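Local coordinates for cyclohexadienyl dehydratase (Synthetic construct, PDB 5JOS), which probably catalyses the dehydration, with loss of carbon dioxide, of prephenate to phenylpyruvate and of arogenate to phenylalanine, on a periplasmic binding protein scaffold, at residues A[46-51]-A[105-110]; A[52-57]-A[64-69]; A[73-78]-A[94-99]. One frame throughout, in Å; residues are numbered along the deposited sequence.

In the fold
Contact 1 lies nearest the middle of the molecule and is wholly buried, whereas contacts 2 and 3 sit about 17 and 18 Å from the chain centre (centre to centre) and are only partly buried. Helix 48-60 serves two of them: its first turn meets 105-110 in contact 1, and the next turns pack on strand 63-68 in contact 2, with I50 CG2 touching F66 CZ at 3.7 Å. Contacts 2 and 3 are joined where strand 63-68 runs on to helix 74-79, through a probable hydrogen bond of T69 to D77. Contact 1 mixes a carboxylate with aromatic rings; the other two are essentially apolar, with lysine and arginine lending their methylenes.

Contact 1 of 3, residues A[46-51]-A[105-110]; sequences TGFDID and PYMTFG
The side chain of Y106 reaches from the segment 105-110 to the first turn of helix 48-60, where it meets F48 with its ring and D49 with its hydroxyl. At CB, the chi1 of 61° sets CG between the backbone N and the carbonyl carbon, and the ring heads for the helix from there. CD2, the first ring atom to touch, is 3.7 Å from F48 CE1. CE2 comes closer still, 3.6 Å from the same F48 CE1, and lies equally near D49 OD1. The two rings slide past each other rim to rim, neither lying over the other's face, with centroids 5.8 Å apart and planes at 28°. CZ then approaches the carboxylate, and OH ends 2.6 Å from D49 OD2 in a weak hydrogen bond whose proton has another acceptor within reach. The carboxylate is turned 79° out of the tyrosine ring plane. D49 has other partners: OD1 is hydrogen-bonded to Y211 OH and OD2 accepts from the backbone N of G89, so both oxygens of this buried acid are satisfied and its rotation is probably fixed. Beside the tyrosine, M107, bent at its last torsion, brings its methyl CE to 3.9 Å from F48 CZ.

G47 occupies the N-cap position, and its O receives the backbone bond from D51 N. Neighbouring elements enclose the group: helix 236-245 places L240 and Y241 against F48 and Y241 against M107, while on strand 205-213 Y211 stacks on Y106 and K209 pairs with the backbone of Y106 and M107. The contact joins helix 48-60, in the half with the parallel sheet, to strand 107-109, which with 205-213 runs toward the other half, consistent with the connecting segments of a two-lobed periplasmic binding protein fold.

Contact 2 of 3, residues A[52-57]-A[64-69]; sequences VAKSLA and VEFVPT
Small apolar groups of the helix meet branched and aromatic ones of the strand: A57 CB rests 3.8 Å from V64 CB, and A53 CB lies 3.7 Å from F66 CE1. One turn apart, the two alanines both direct their methyls at the strand and keep the helix close to it, with the axes of the short segments 8.7 Å apart at 138°. V64 straddles this surface with its two methyls. CG2 is turned toward A53 and sits above one face of the F66 ring, offset toward the rim, while CG1, set by a chi1 of 70°, faces K54.

Lysine methylenes extend the apolar patch toward the surface. K54 CG stands 4.1 Å from V64 CG1, and its extended chain crosses the phenylalanine at about a right angle, bringing CE to 4.2 Å from F66 CE2 at the ring's edge, near its plane.

Backbone bonding runs along the helix, from A57 N to A53 O, and E65 and V67 pair with strand 24-29. Helix 48-60 links that strand to its parallel neighbour 63-68, so this is the packing of a beta-alpha-beta crossover; it rests on dispersion and exclusion of water, with the lysine's charge kept at the periphery.

Contact 3 of 3, residues A[73-78]-A[94-99]; sequences TLMSDL and PERQKK
L74 opens the first turn of helix 74-79 and directs its side chain at the second segment, where CD2 comes within 4.4 Å of R96 NE. The methyl approaches the guanidinium obliquely, and the charged end of the arginine is held elsewhere: R96 NH1 donates to the carbonyl O of T91. The extended arginine chain also lies against W71.

M75 follows and carries most of the contact. Its chain is bent at both chi2 (-47°) and chi3 (-52°), which folds the thioether over the flank of the short helix 94-97. The methionine side chain crosses that of R96 at about a right angle, with SD 3.9 Å from R96 CG, a methylene. The terminal methyl continues to K99, with CE 3.8 Å from K99 CB. These two helices belong to the half of the periplasmic binding protein fold that contains the parallel sheet 63-68, 24-29 and 85-86. Helix 74-79 follows strand 63-68; helix 94-97 lies beyond strand 85-86 and leads toward strand 101-102. M212 of strand 205-213 lies against L74, M75 and L78, while F102 of strand 101-102 lies against R96.

D77 is turned from the second segment and meets the residue just before its own helix: T73 OG1 may donate to D77 OD2 (3.2 Å), although T70 OG1, also hydrogen-bonded to T73 OG1, leaves the proton's place unsettled. One turn beyond L74, L78 also faces 94-99 but stays just short of touching it, packing instead on A100 and M212.

Contact 1 of 3, residues A[46-51]-A[105-110]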
ATOM      1  N   THR A  46       9.927  10.047   7.792  1.00 45.12           N
ATOM      2  CA  THR A  46      10.432   9.483   6.564  1.00 43.01           C
ATOM      3  C   THR A  46       9.474   8.385   6.092  1.00 42.66           C
ATOM      4  O   THR A  46       8.729   7.799   6.901  1.00 40.49           O
ATOM      5  CB  THR A  46      11.886   9.026   6.731  1.00 46.41           C
ATOM      6  OG1 THR A  46      12.378   8.560   5.490  1.00 53.47           O
ATOM      7  CG2 THR A  46      12.085   7.866   7.720  1.00 50.23           C
ATOM      8  N   GLY A  47       9.472   8.161   4.777  1.00 37.14           N
ATOM      9  CA  GLY A  47       8.724   7.079   4.195  1.00 40.41           C
ATOM     10  C   GLY A  47       8.029   7.432   2.898  1.00 40.20           C
ATOM     11  O   GLY A  47       7.957   8.598   2.491  1.00 35.67           O
ATOM     12  N   PHE A  48       7.449   6.400   2.305  1.00 34.44           N
ATOM     13  CA  PHE A  48       6.663   6.511   1.088  1.00 35.73           C
ATOM     14  C   PHE A  48       5.612   7.631   1.108  1.00 33.13           C
ATOM     15  O   PHE A  48       5.569   8.464   0.200  1.00 32.77           O
ATOM     16  CB  PHE A  48       6.009   5.129   0.870  1.00 37.00           C
ATOM     17  CG  PHE A  48       5.222   4.943  -0.420  1.00 33.55           C
ATOM     18  CD1 PHE A  48       3.961   5.485  -0.570  1.00 33.34           C
ATOM     19  CD2 PHE A  48       5.655   4.069  -1.370  1.00 34.67           C
ATOM     20  CE1 PHE A  48       3.208   5.237  -1.707  1.00 32.76           C
ATOM     21  CE2 PHE A  48       4.918   3.827  -2.536  1.00 34.92           C
ATOM     22  CZ  PHE A  48       3.700   4.423  -2.702  1.00 35.35           C
ATOM     23  N   ASP A  49       4.732   7.641   2.120  1.00 32.78           N
ATOM     24  CA  ASP A  49       3.695   8.638   2.133  1.00 30.21           C
ATOM     25  C   ASP A  49       4.123  10.006   2.706  1.00 32.79           C
ATOM     26  O   ASP A  49       3.351  10.991   2.575  1.00 31.40           O
ATOM     27  CB  ASP A  49       2.465   8.140   2.833  1.00 28.86           C
ATOM     28  CG  ASP A  49       1.691   7.159   1.989  1.00 31.75           C
ATOM     29  OD1 ASP A  49       1.618   7.318   0.739  1.00 33.26           O
ATOM     30  OD2 ASP A  49       1.091   6.222   2.580  1.00 31.29           O
ATOM     31  N   ILE A  50       5.337  10.065   3.261  1.00 31.65           N
ATOM     32  CA  ILE A  50       5.929  11.311   3.691  1.00 32.25           C
ATOM     33  C   ILE A  50       6.398  11.978   2.456  1.00 35.71           C
ATOM     34  O   ILE A  50       6.144  13.187   2.307  1.00 34.22           O
ATOM     35  CB  ILE A  50       7.047  11.109   4.677  1.00 33.52           C
ATOM     36  CG1 ILE A  50       6.584  10.309   5.868  1.00 32.09           C
ATOM     37  CG2 ILE A  50       7.727  12.428   5.093  1.00 40.15           C
ATOM     38  CD1 ILE A  50       5.466  10.889   6.691  1.00 33.24           C
ATOM     39  N   ASP A  51       7.031  11.207   1.553  1.00 35.75           N
ATOM     40  CA  ASP A  51       7.372  11.731   0.275  1.00 37.16           C
ATOM     41  C   ASP A  51       6.092  12.215  -0.469  1.00 36.16           C
ATOM     42  O   ASP A  51       6.092  13.255  -1.152  1.00 37.15           O
ATOM     43  CB  ASP A  51       8.057  10.686  -0.588  1.00 36.17           C
ATOM     44  CG  ASP A  51       9.456  10.408  -0.193  1.00 39.84           C
ATOM     45  OD1 ASP A  51       9.965  11.018   0.770  1.00 40.47           O
ATOM     46  OD2 ASP A  51      10.113   9.621  -0.937  1.00 38.26           O
ATOM     47  N   PRO A 105      -7.392   4.508  -4.842  1.00 32.60           N
ATOM     48  CA  PRO A 105      -6.345   3.739  -4.182  1.00 33.29           C
ATOM     49  C   PRO A 105      -5.035   4.036  -4.808  1.00 35.30           C
ATOM     50  O   PRO A 105      -4.962   4.280  -5.971  1.00 32.91           O
ATOM     51  CB  PRO A 105      -6.793   2.301  -4.394  1.00 35.28           C
ATOM     52  CG  PRO A 105      -7.741   2.339  -5.561  1.00 41.92           C
ATOM     53  CD  PRO A 105      -8.448   3.644  -5.425  1.00 39.55           C
ATOM     54  N   TYR A 106      -3.979   4.139  -4.036  1.00 34.38           N
ATOM     55  CA  TYR A 106      -2.668   4.278  -4.647  1.00 35.68           C
ATOM     56  C   TYR A 106      -1.794   3.013  -4.590  1.00 35.22           C
ATOM     57  O   TYR A 106      -0.681   2.989  -5.148  1.00 35.60           O
ATOM     58  CB  TYR A 106      -1.887   5.440  -4.008  1.00 30.18           C
ATOM     59  CG  TYR A 106      -1.617   5.302  -2.561  1.00 32.03           C
ATOM     60  CD1 TYR A 106      -2.532   5.731  -1.644  1.00 32.01           C
ATOM     61  CD2 TYR A 106      -0.438   4.779  -2.084  1.00 31.79           C
ATOM     62  CE1 TYR A 106      -2.306   5.574  -0.292  1.00 29.62           C
ATOM     63  CE2 TYR A 106      -0.202   4.644  -0.742  1.00 29.84           C
ATOM     64  CZ  TYR A 106      -1.129   5.098   0.150  1.00 31.49           C
ATOM     65  OH  TYR A 106      -0.930   5.063   1.502  1.00 30.24           O
ATOM     66  N   MET A 107      -2.305   1.992  -3.907  1.00 37.70           N
ATOM     67  CA  MET A 107      -1.709   0.694  -3.899  1.00 36.09           C
ATOM     68  C   MET A 107      -2.768  -0.343  -3.660  1.00 35.33           C
ATOM     69  O   MET A 107      -3.717  -0.149  -2.841  1.00 34.27           O
ATOM     70  CB  MET A 107      -0.683   0.617  -2.743  1.00 34.95           C
ATOM     71  CG  MET A 107       0.208  -0.594  -2.879  1.00 42.97           C
ATOM     72  SD  MET A 107       1.288  -0.575  -1.446  1.00 45.02           S
ATOM     73  CE  MET A 107       2.232   0.921  -1.851  1.00 41.90           C
ATOM     74  N   THR A 108      -2.613  -1.469  -4.343  1.00 33.49           N
ATOM     75  CA  THR A 108      -3.421  -2.672  -4.075  1.00 34.34           C
ATOM     76  C   THR A 108      -2.569  -3.785  -3.495  1.00 37.88           C
ATOM     77  O   THR A 108      -1.393  -3.837  -3.758  1.00 38.61           O
ATOM     78  CB  THR A 108      -4.145  -3.163  -5.297  1.00 37.09           C
ATOM     79  OG1 THR A 108      -3.216  -3.388  -6.345  1.00 44.64           O
ATOM     80  CG2 THR A 108      -5.102  -2.040  -5.833  1.00 42.68           C
ATOM     81  N   PHE A 109      -3.127  -4.564  -2.605  1.00 33.89           N
ATOM     82  CA  PHE A 109      -2.383  -5.613  -2.002  1.00 36.31           C
ATOM     83  C   PHE A 109      -3.243  -6.759  -1.540  1.00 37.83           C
ATOM     84  O   PHE A 109      -4.448  -6.648  -1.554  1.00 36.87           O
ATOM     85  CB  PHE A 109      -1.547  -5.026  -0.845  1.00 32.96           C
ATOM     86  CG  PHE A 109      -2.313  -4.620   0.381  1.00 30.59           C
ATOM     87  CD1 PHE A 109      -2.853  -3.350   0.487  1.00 30.73           C
ATOM     88  CD2 PHE A 109      -2.402  -5.438   1.437  1.00 30.29           C
ATOM     89  CE1 PHE A 109      -3.541  -2.977   1.619  1.00 29.10           C
ATOM     90  CE2 PHE A 109      -3.078  -5.081   2.586  1.00 31.32           C
ATOM     91  CZ  PHE A 109      -3.637  -3.833   2.682  1.00 28.52           C
ATOM     92  N   GLY A 110      -2.616  -7.888  -1.167  1.00 35.70           N
ATOM     93  CA  GLY A 110      -3.296  -8.957  -0.469  1.00 34.43           C
ATOM     94  C   GLY A 110      -2.377 -10.124  -0.347  1.00 32.05           C
ATOM     95  O   GLY A 110      -1.619 -10.181   0.587  1.00 32.79           O
TER

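Contact 2 of 3, residues A[52-57]-A[64-69]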
ATOM      1  N   VAL A  52       5.046  11.405  -0.497  1.00 33.49           N
ATOM      2  CA  VAL A  52       3.817  11.786  -1.259  1.00 31.19           C
ATOM      3  C   VAL A  52       3.183  13.048  -0.636  1.00 32.95           C
ATOM      4  O   VAL A  52       2.781  13.944  -1.321  1.00 31.76           O
ATOM      5  CB  VAL A  52       2.773  10.653  -1.174  1.00 32.38           C
ATOM      6  CG1 VAL A  52       1.466  11.011  -1.812  1.00 31.72           C
ATOM      7  CG2 VAL A  52       3.265   9.384  -1.824  1.00 33.93           C
ATOM      8  N   ALA A  53       3.118  13.102   0.685  1.00 33.62           N
ATOM      9  CA  ALA A  53       2.574  14.247   1.362  1.00 33.37           C
ATOM     10  C   ALA A  53       3.241  15.528   0.917  1.00 36.28           C
ATOM     11  O   ALA A  53       2.582  16.513   0.699  1.00 38.45           O
ATOM     12  CB  ALA A  53       2.729  14.107   2.852  1.00 31.70           C
ATOM     13  N   LYS A  54       4.568  15.516   0.792  1.00 34.98           N
ATOM     14  CA  LYS A  54       5.273  16.689   0.392  1.00 38.49           C
ATOM     15  C   LYS A  54       4.951  17.062  -0.990  1.00 37.93           C
ATOM     16  O   LYS A  54       4.871  18.201  -1.335  1.00 39.58           O
ATOM     17  CB  LYS A  54       6.778  16.473   0.464  1.00 40.34           C
ATOM     18  CG  LYS A  54       7.137  16.376   1.908  1.00 41.42           C
ATOM     19  CD  LYS A  54       8.602  16.035   2.068  1.00 46.46           C
ATOM     20  CE  LYS A  54       8.877  16.121   3.558  1.00 49.59           C
ATOM     21  NZ  LYS A  54      10.235  15.567   3.794  1.00 53.79           N
ATOM     22  N   SER A  55       4.799  16.088  -1.825  1.00 37.99           N
ATOM     23  CA  SER A  55       4.448  16.403  -3.198  1.00 40.00           C
ATOM     24  C   SER A  55       2.960  16.914  -3.319  1.00 39.16           C
ATOM     25  O   SER A  55       2.676  17.839  -4.073  1.00 39.74           O
ATOM     26  CB  SER A  55       4.815  15.143  -3.988  1.00 42.74           C
ATOM     27  OG  SER A  55       4.213  15.235  -5.216  1.00 47.87           O
ATOM     28  N   LEU A  56       2.036  16.430  -2.489  1.00 34.18           N
ATOM     29  CA  LEU A  56       0.707  17.025  -2.493  1.00 34.02           C
ATOM     30  C   LEU A  56       0.737  18.498  -2.057  1.00 34.38           C
ATOM     31  O   LEU A  56       0.172  19.349  -2.713  1.00 34.96           O
ATOM     32  CB  LEU A  56      -0.250  16.249  -1.612  1.00 32.87           C
ATOM     33  CG  LEU A  56      -1.697  16.745  -1.491  1.00 35.27           C
ATOM     34  CD1 LEU A  56      -2.319  16.904  -2.870  1.00 36.16           C
ATOM     35  CD2 LEU A  56      -2.548  15.748  -0.673  1.00 35.46           C
ATOM     36  N   ALA A  57       1.425  18.811  -0.962  1.00 38.09           N
ATOM     37  CA  ALA A  57       1.549  20.204  -0.499  1.00 38.37           C
ATOM     38  C   ALA A  57       2.103  21.104  -1.581  1.00 41.29           C
ATOM     39  O   ALA A  57       1.610  22.209  -1.799  1.00 39.69           O
ATOM     40  CB  ALA A  57       2.411  20.317   0.763  1.00 42.51           C
ATOM     41  N   VAL A  64       3.802  21.723   4.061  1.00 49.12           N
ATOM     42  CA  VAL A  64       3.292  20.518   4.707  1.00 50.73           C
ATOM     43  C   VAL A  64       3.476  20.615   6.225  1.00 50.55           C
ATOM     44  O   VAL A  64       4.476  21.063   6.699  1.00 50.51           O
ATOM     45  CB  VAL A  64       3.929  19.243   4.099  1.00 51.22           C
ATOM     46  CG1 VAL A  64       5.384  19.113   4.475  1.00 56.96           C
ATOM     47  CG2 VAL A  64       3.196  18.039   4.538  1.00 49.83           C
ATOM     48  N   GLU A  65       2.474  20.294   7.004  1.00 45.51           N
ATOM     49  CA  GLU A  65       2.697  20.171   8.446  1.00 47.21           C
ATOM     50  C   GLU A  65       2.225  18.777   8.859  1.00 42.96           C
ATOM     51  O   GLU A  65       1.069  18.420   8.638  1.00 45.22           O
ATOM     52  CB  GLU A  65       1.871  21.198   9.191  1.00 51.83           C
ATOM     53  CG  GLU A  65       1.946  21.068  10.691  1.00 56.15           C
ATOM     54  CD  GLU A  65       0.929  21.942  11.411  1.00 63.92           C
ATOM     55  OE1 GLU A  65       0.467  22.982  10.887  1.00 69.46           O
ATOM     56  OE2 GLU A  65       0.603  21.583  12.544  1.00 74.01           O
ATOM     57  N   PHE A  66       3.129  17.984   9.392  1.00 42.38           N
ATOM     58  CA  PHE A  66       2.808  16.662   9.854  1.00 41.53           C
ATOM     59  C   PHE A  66       2.174  16.680  11.246  1.00 43.82           C
ATOM     60  O   PHE A  66       2.729  17.209  12.169  1.00 45.66           O
ATOM     61  CB  PHE A  66       4.069  15.823   9.820  1.00 42.52           C
ATOM     62  CG  PHE A  66       4.475  15.479   8.429  1.00 39.26           C
ATOM     63  CD1 PHE A  66       3.663  14.676   7.638  1.00 39.58           C
ATOM     64  CD2 PHE A  66       5.597  16.047   7.857  1.00 44.09           C
ATOM     65  CE1 PHE A  66       3.991  14.425   6.322  1.00 38.01           C
ATOM     66  CE2 PHE A  66       5.967  15.750   6.543  1.00 39.44           C
ATOM     67  CZ  PHE A  66       5.148  14.953   5.778  1.00 41.46           C
ATOM     68  N   VAL A  67       0.996  16.102  11.403  1.00 42.96           N
ATOM     69  CA  VAL A  67       0.340  16.112  12.717  1.00 39.58           C
ATOM     70  C   VAL A  67       0.365  14.680  13.236  1.00 40.16           C
ATOM     71  O   VAL A  67      -0.235  13.831  12.606  1.00 41.31           O
ATOM     72  CB  VAL A  67      -1.046  16.667  12.564  1.00 40.14           C
ATOM     73  CG1 VAL A  67      -1.844  16.618  13.907  1.00 44.01           C
ATOM     74  CG2 VAL A  67      -0.963  18.106  12.085  1.00 45.91           C
ATOM     75  N   PRO A  68       1.115  14.399  14.347  1.00 42.85           N
ATOM     76  CA  PRO A  68       1.181  13.080  14.948  1.00 43.94           C
ATOM     77  C   PRO A  68      -0.253  12.586  15.254  1.00 47.82           C
ATOM     78  O   PRO A  68      -1.069  13.352  15.730  1.00 47.87           O
ATOM     79  CB  PRO A  68       1.942  13.286  16.251  1.00 47.91           C
ATOM     80  CG  PRO A  68       2.618  14.639  16.154  1.00 51.22           C
ATOM     81  CD  PRO A  68       1.949  15.400  15.048  1.00 46.68           C
ATOM     82  N   THR A  69      -0.574  11.360  14.866  1.00 43.75           N
ATOM     83  CA  THR A  69      -1.773  10.705  15.327  1.00 46.70           C
ATOM     84  C   THR A  69      -1.356   9.239  15.606  1.00 46.71           C
ATOM     85  O   THR A  69      -0.187   8.851  15.361  1.00 42.28           O
ATOM     86  CB  THR A  69      -2.923  10.866  14.293  1.00 41.45           C
ATOM     87  OG1 THR A  69      -4.185  10.415  14.813  1.00 42.27           O
ATOM     88  CG2 THR A  69      -2.654  10.098  13.110  1.00 42.44           C
TER

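Contact 3 of 3, residues A[73-78]-A[94-99]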
ATOM      1  N   THR A  73      -6.482   6.709  17.741  1.00 46.53           N
ATOM      2  CA  THR A  73      -7.181   7.996  17.670  1.00 44.83           C
ATOM      3  C   THR A  73      -7.284   8.522  16.257  1.00 42.48           C
ATOM      4  O   THR A  73      -7.673   9.662  16.040  1.00 44.20           O
ATOM      5  CB  THR A  73      -6.389   9.040  18.461  1.00 44.64           C
ATOM      6  OG1 THR A  73      -5.073   9.077  17.936  1.00 41.68           O
ATOM      7  CG2 THR A  73      -6.364   8.683  19.945  1.00 45.32           C
ATOM      8  N   LEU A  74      -6.931   7.713  15.278  1.00 41.49           N
ATOM      9  CA  LEU A  74      -6.887   8.206  13.909  1.00 39.64           C
ATOM     10  C   LEU A  74      -8.239   8.757  13.471  1.00 44.40           C
ATOM     11  O   LEU A  74      -8.334   9.800  12.804  1.00 43.92           O
ATOM     12  CB  LEU A  74      -6.586   7.050  13.009  1.00 39.61           C
ATOM     13  CG  LEU A  74      -6.490   7.274  11.518  1.00 41.88           C
ATOM     14  CD1 LEU A  74      -5.303   8.202  11.206  1.00 42.95           C
ATOM     15  CD2 LEU A  74      -6.320   5.957  10.758  1.00 42.21           C
ATOM     16  N   MET A  75      -9.291   8.006  13.781  1.00 46.96           N
ATOM     17  CA  MET A  75     -10.588   8.332  13.238  1.00 47.97           C
ATOM     18  C   MET A  75     -11.131   9.516  13.999  1.00 47.09           C
ATOM     19  O   MET A  75     -11.706  10.391  13.363  1.00 44.17           O
ATOM     20  CB  MET A  75     -11.582   7.134  13.295  1.00 51.36           C
ATOM     21  CG  MET A  75     -11.164   5.878  12.480  1.00 56.87           C
ATOM     22  SD  MET A  75     -10.612   6.429  10.794  1.00 67.26           S
ATOM     23  CE  MET A  75     -12.109   7.433  10.378  1.00 66.77           C
ATOM     24  N   SER A  76     -10.959   9.552  15.321  1.00 47.04           N
ATOM     25  CA  SER A  76     -11.541  10.682  16.074  1.00 53.85           C
ATOM     26  C   SER A  76     -10.742  11.958  15.825  1.00 49.61           C
ATOM     27  O   SER A  76     -11.346  13.014  15.698  1.00 52.20           O
ATOM     28  CB  SER A  76     -11.715  10.376  17.580  1.00 57.16           C
ATOM     29  OG  SER A  76     -10.462  10.055  18.072  1.00 61.90           O
ATOM     30  N   ASP A  77      -9.410  11.879  15.716  1.00 47.47           N
ATOM     31  CA  ASP A  77      -8.617  13.036  15.299  1.00 46.86           C
ATOM     32  C   ASP A  77      -9.083  13.578  13.961  1.00 47.82           C
ATOM     33  O   ASP A  77      -9.296  14.783  13.773  1.00 48.69           O
ATOM     34  CB  ASP A  77      -7.131  12.717  15.191  1.00 46.07           C
ATOM     35  CG  ASP A  77      -6.505  12.528  16.530  1.00 48.74           C
ATOM     36  OD1 ASP A  77      -7.185  12.791  17.539  1.00 48.90           O
ATOM     37  OD2 ASP A  77      -5.384  12.016  16.596  1.00 53.39           O
ATOM     38  N   LEU A  78      -9.297  12.680  13.019  1.00 49.96           N
ATOM     39  CA  LEU A  78      -9.771  13.130  11.723  1.00 47.34           C
ATOM     40  C   LEU A  78     -11.122  13.831  11.872  1.00 50.96           C
ATOM     41  O   LEU A  78     -11.344  14.890  11.309  1.00 47.28           O
ATOM     42  CB  LEU A  78      -9.915  11.954  10.770  1.00 48.94           C
ATOM     43  CG  LEU A  78     -10.430  12.331   9.360  1.00 49.12           C
ATOM     44  CD1 LEU A  78      -9.430  13.241   8.696  1.00 48.20           C
ATOM     45  CD2 LEU A  78     -10.679  11.162   8.444  1.00 51.38           C
ATOM     46  N   PRO A  94     -14.104  -1.032   5.699  1.00 44.97           N
ATOM     47  CA  PRO A  94     -15.466  -0.594   5.901  1.00 46.01           C
ATOM     48  C   PRO A  94     -15.585   0.251   7.169  1.00 48.00           C
ATOM     49  O   PRO A  94     -16.226   1.280   7.165  1.00 48.52           O
ATOM     50  CB  PRO A  94     -16.245  -1.928   6.073  1.00 53.82           C
ATOM     51  CG  PRO A  94     -15.383  -2.965   5.388  1.00 50.40           C
ATOM     52  CD  PRO A  94     -13.981  -2.511   5.600  1.00 48.98           C
ATOM     53  N   GLU A  95     -15.016  -0.185   8.279  1.00 44.98           N
ATOM     54  CA  GLU A  95     -15.103   0.636   9.479  1.00 49.95           C
ATOM     55  C   GLU A  95     -14.587   2.056   9.240  1.00 46.36           C
ATOM     56  O   GLU A  95     -15.144   3.032   9.787  1.00 43.57           O
ATOM     57  CB  GLU A  95     -14.417  -0.016  10.702  1.00 56.35           C
ATOM     58  CG  GLU A  95     -13.767   0.941  11.738  1.00 66.92           C
ATOM     59  CD  GLU A  95     -12.729   0.229  12.683  1.00 72.74           C
ATOM     60  OE1 GLU A  95     -11.445   0.443  12.521  1.00 55.91           O
ATOM     61  OE2 GLU A  95     -13.230  -0.555  13.577  1.00 67.92           O
ATOM     62  N   ARG A  96     -13.504   2.192   8.484  1.00 41.29           N
ATOM     63  CA  ARG A  96     -12.931   3.501   8.267  1.00 39.89           C
ATOM     64  C   ARG A  96     -13.764   4.319   7.268  1.00 43.56           C
ATOM     65  O   ARG A  96     -13.863   5.519   7.400  1.00 43.93           O
ATOM     66  CB  ARG A  96     -11.492   3.417   7.767  1.00 37.73           C
ATOM     67  CG  ARG A  96     -10.523   3.042   8.905  1.00 42.63           C
ATOM     68  CD  ARG A  96      -9.163   2.554   8.394  1.00 35.05           C
ATOM     69  NE  ARG A  96      -8.301   2.187   9.493  1.00 34.37           N
ATOM     70  CZ  ARG A  96      -7.161   1.510   9.394  1.00 37.11           C
ATOM     71  NH1 ARG A  96      -6.680   1.194   8.202  1.00 34.00           N
ATOM     72  NH2 ARG A  96      -6.459   1.180  10.503  1.00 42.42           N
ATOM     73  N   GLN A  97     -14.327   3.682   6.260  1.00 44.90           N
ATOM     74  CA  GLN A  97     -15.178   4.391   5.317  1.00 47.63           C
ATOM     75  C   GLN A  97     -16.448   4.905   5.883  1.00 50.78           C
ATOM     76  O   GLN A  97     -17.067   5.800   5.295  1.00 49.35           O
ATOM     77  CB  GLN A  97     -15.640   3.474   4.235  1.00 49.37           C
ATOM     78  CG  GLN A  97     -14.458   3.118   3.358  1.00 44.87           C
ATOM     79  CD  GLN A  97     -14.830   1.931   2.477  1.00 50.43           C
ATOM     80  OE1 GLN A  97     -15.061   0.795   2.982  1.00 56.64           O
ATOM     81  NE2 GLN A  97     -14.816   2.146   1.163  1.00 51.72           N
ATOM     82  N   LYS A  98     -16.906   4.319   6.978  1.00 50.23           N
ATOM     83  CA  LYS A  98     -18.098   4.826   7.608  1.00 54.45           C
ATOM     84  C   LYS A  98     -17.940   6.230   8.137  1.00 53.36           C
ATOM     85  O   LYS A  98     -18.902   6.959   8.270  1.00 56.70           O
ATOM     86  CB  LYS A  98     -18.510   3.917   8.770  1.00 61.04           C
ATOM     87  CG  LYS A  98     -19.342   2.754   8.275  1.00 67.21           C
ATOM     88  CD  LYS A  98     -19.501   1.667   9.322  1.00 75.30           C
ATOM     89  CE  LYS A  98     -20.161   2.179  10.586  1.00 82.06           C
ATOM     90  NZ  LYS A  98     -20.744   1.039  11.367  1.00 93.97           N
ATOM     91  N   LYS A  99     -16.745   6.603   8.487  1.00 53.65           N
ATOM     92  CA  LYS A  99     -16.549   7.844   9.176  1.00 60.74           C
ATOM     93  C   LYS A  99     -15.642   8.745   8.396  1.00 58.30           C
ATOM     94  O   LYS A  99     -15.309   9.786   8.937  1.00 54.59           O
ATOM     95  CB  LYS A  99     -15.885   7.595  10.537  1.00 67.91           C
ATOM     96  CG  LYS A  99     -16.607   6.567  11.444  1.00 81.83           C
ATOM     97  CD  LYS A  99     -15.555   5.620  12.035  1.00 94.92           C
ATOM     98  CE  LYS A  99     -16.119   4.403  12.768  1.00100.51           C
ATOM     99  NZ  LYS A  99     -16.721   4.872  14.038  1.00113.20           N
TER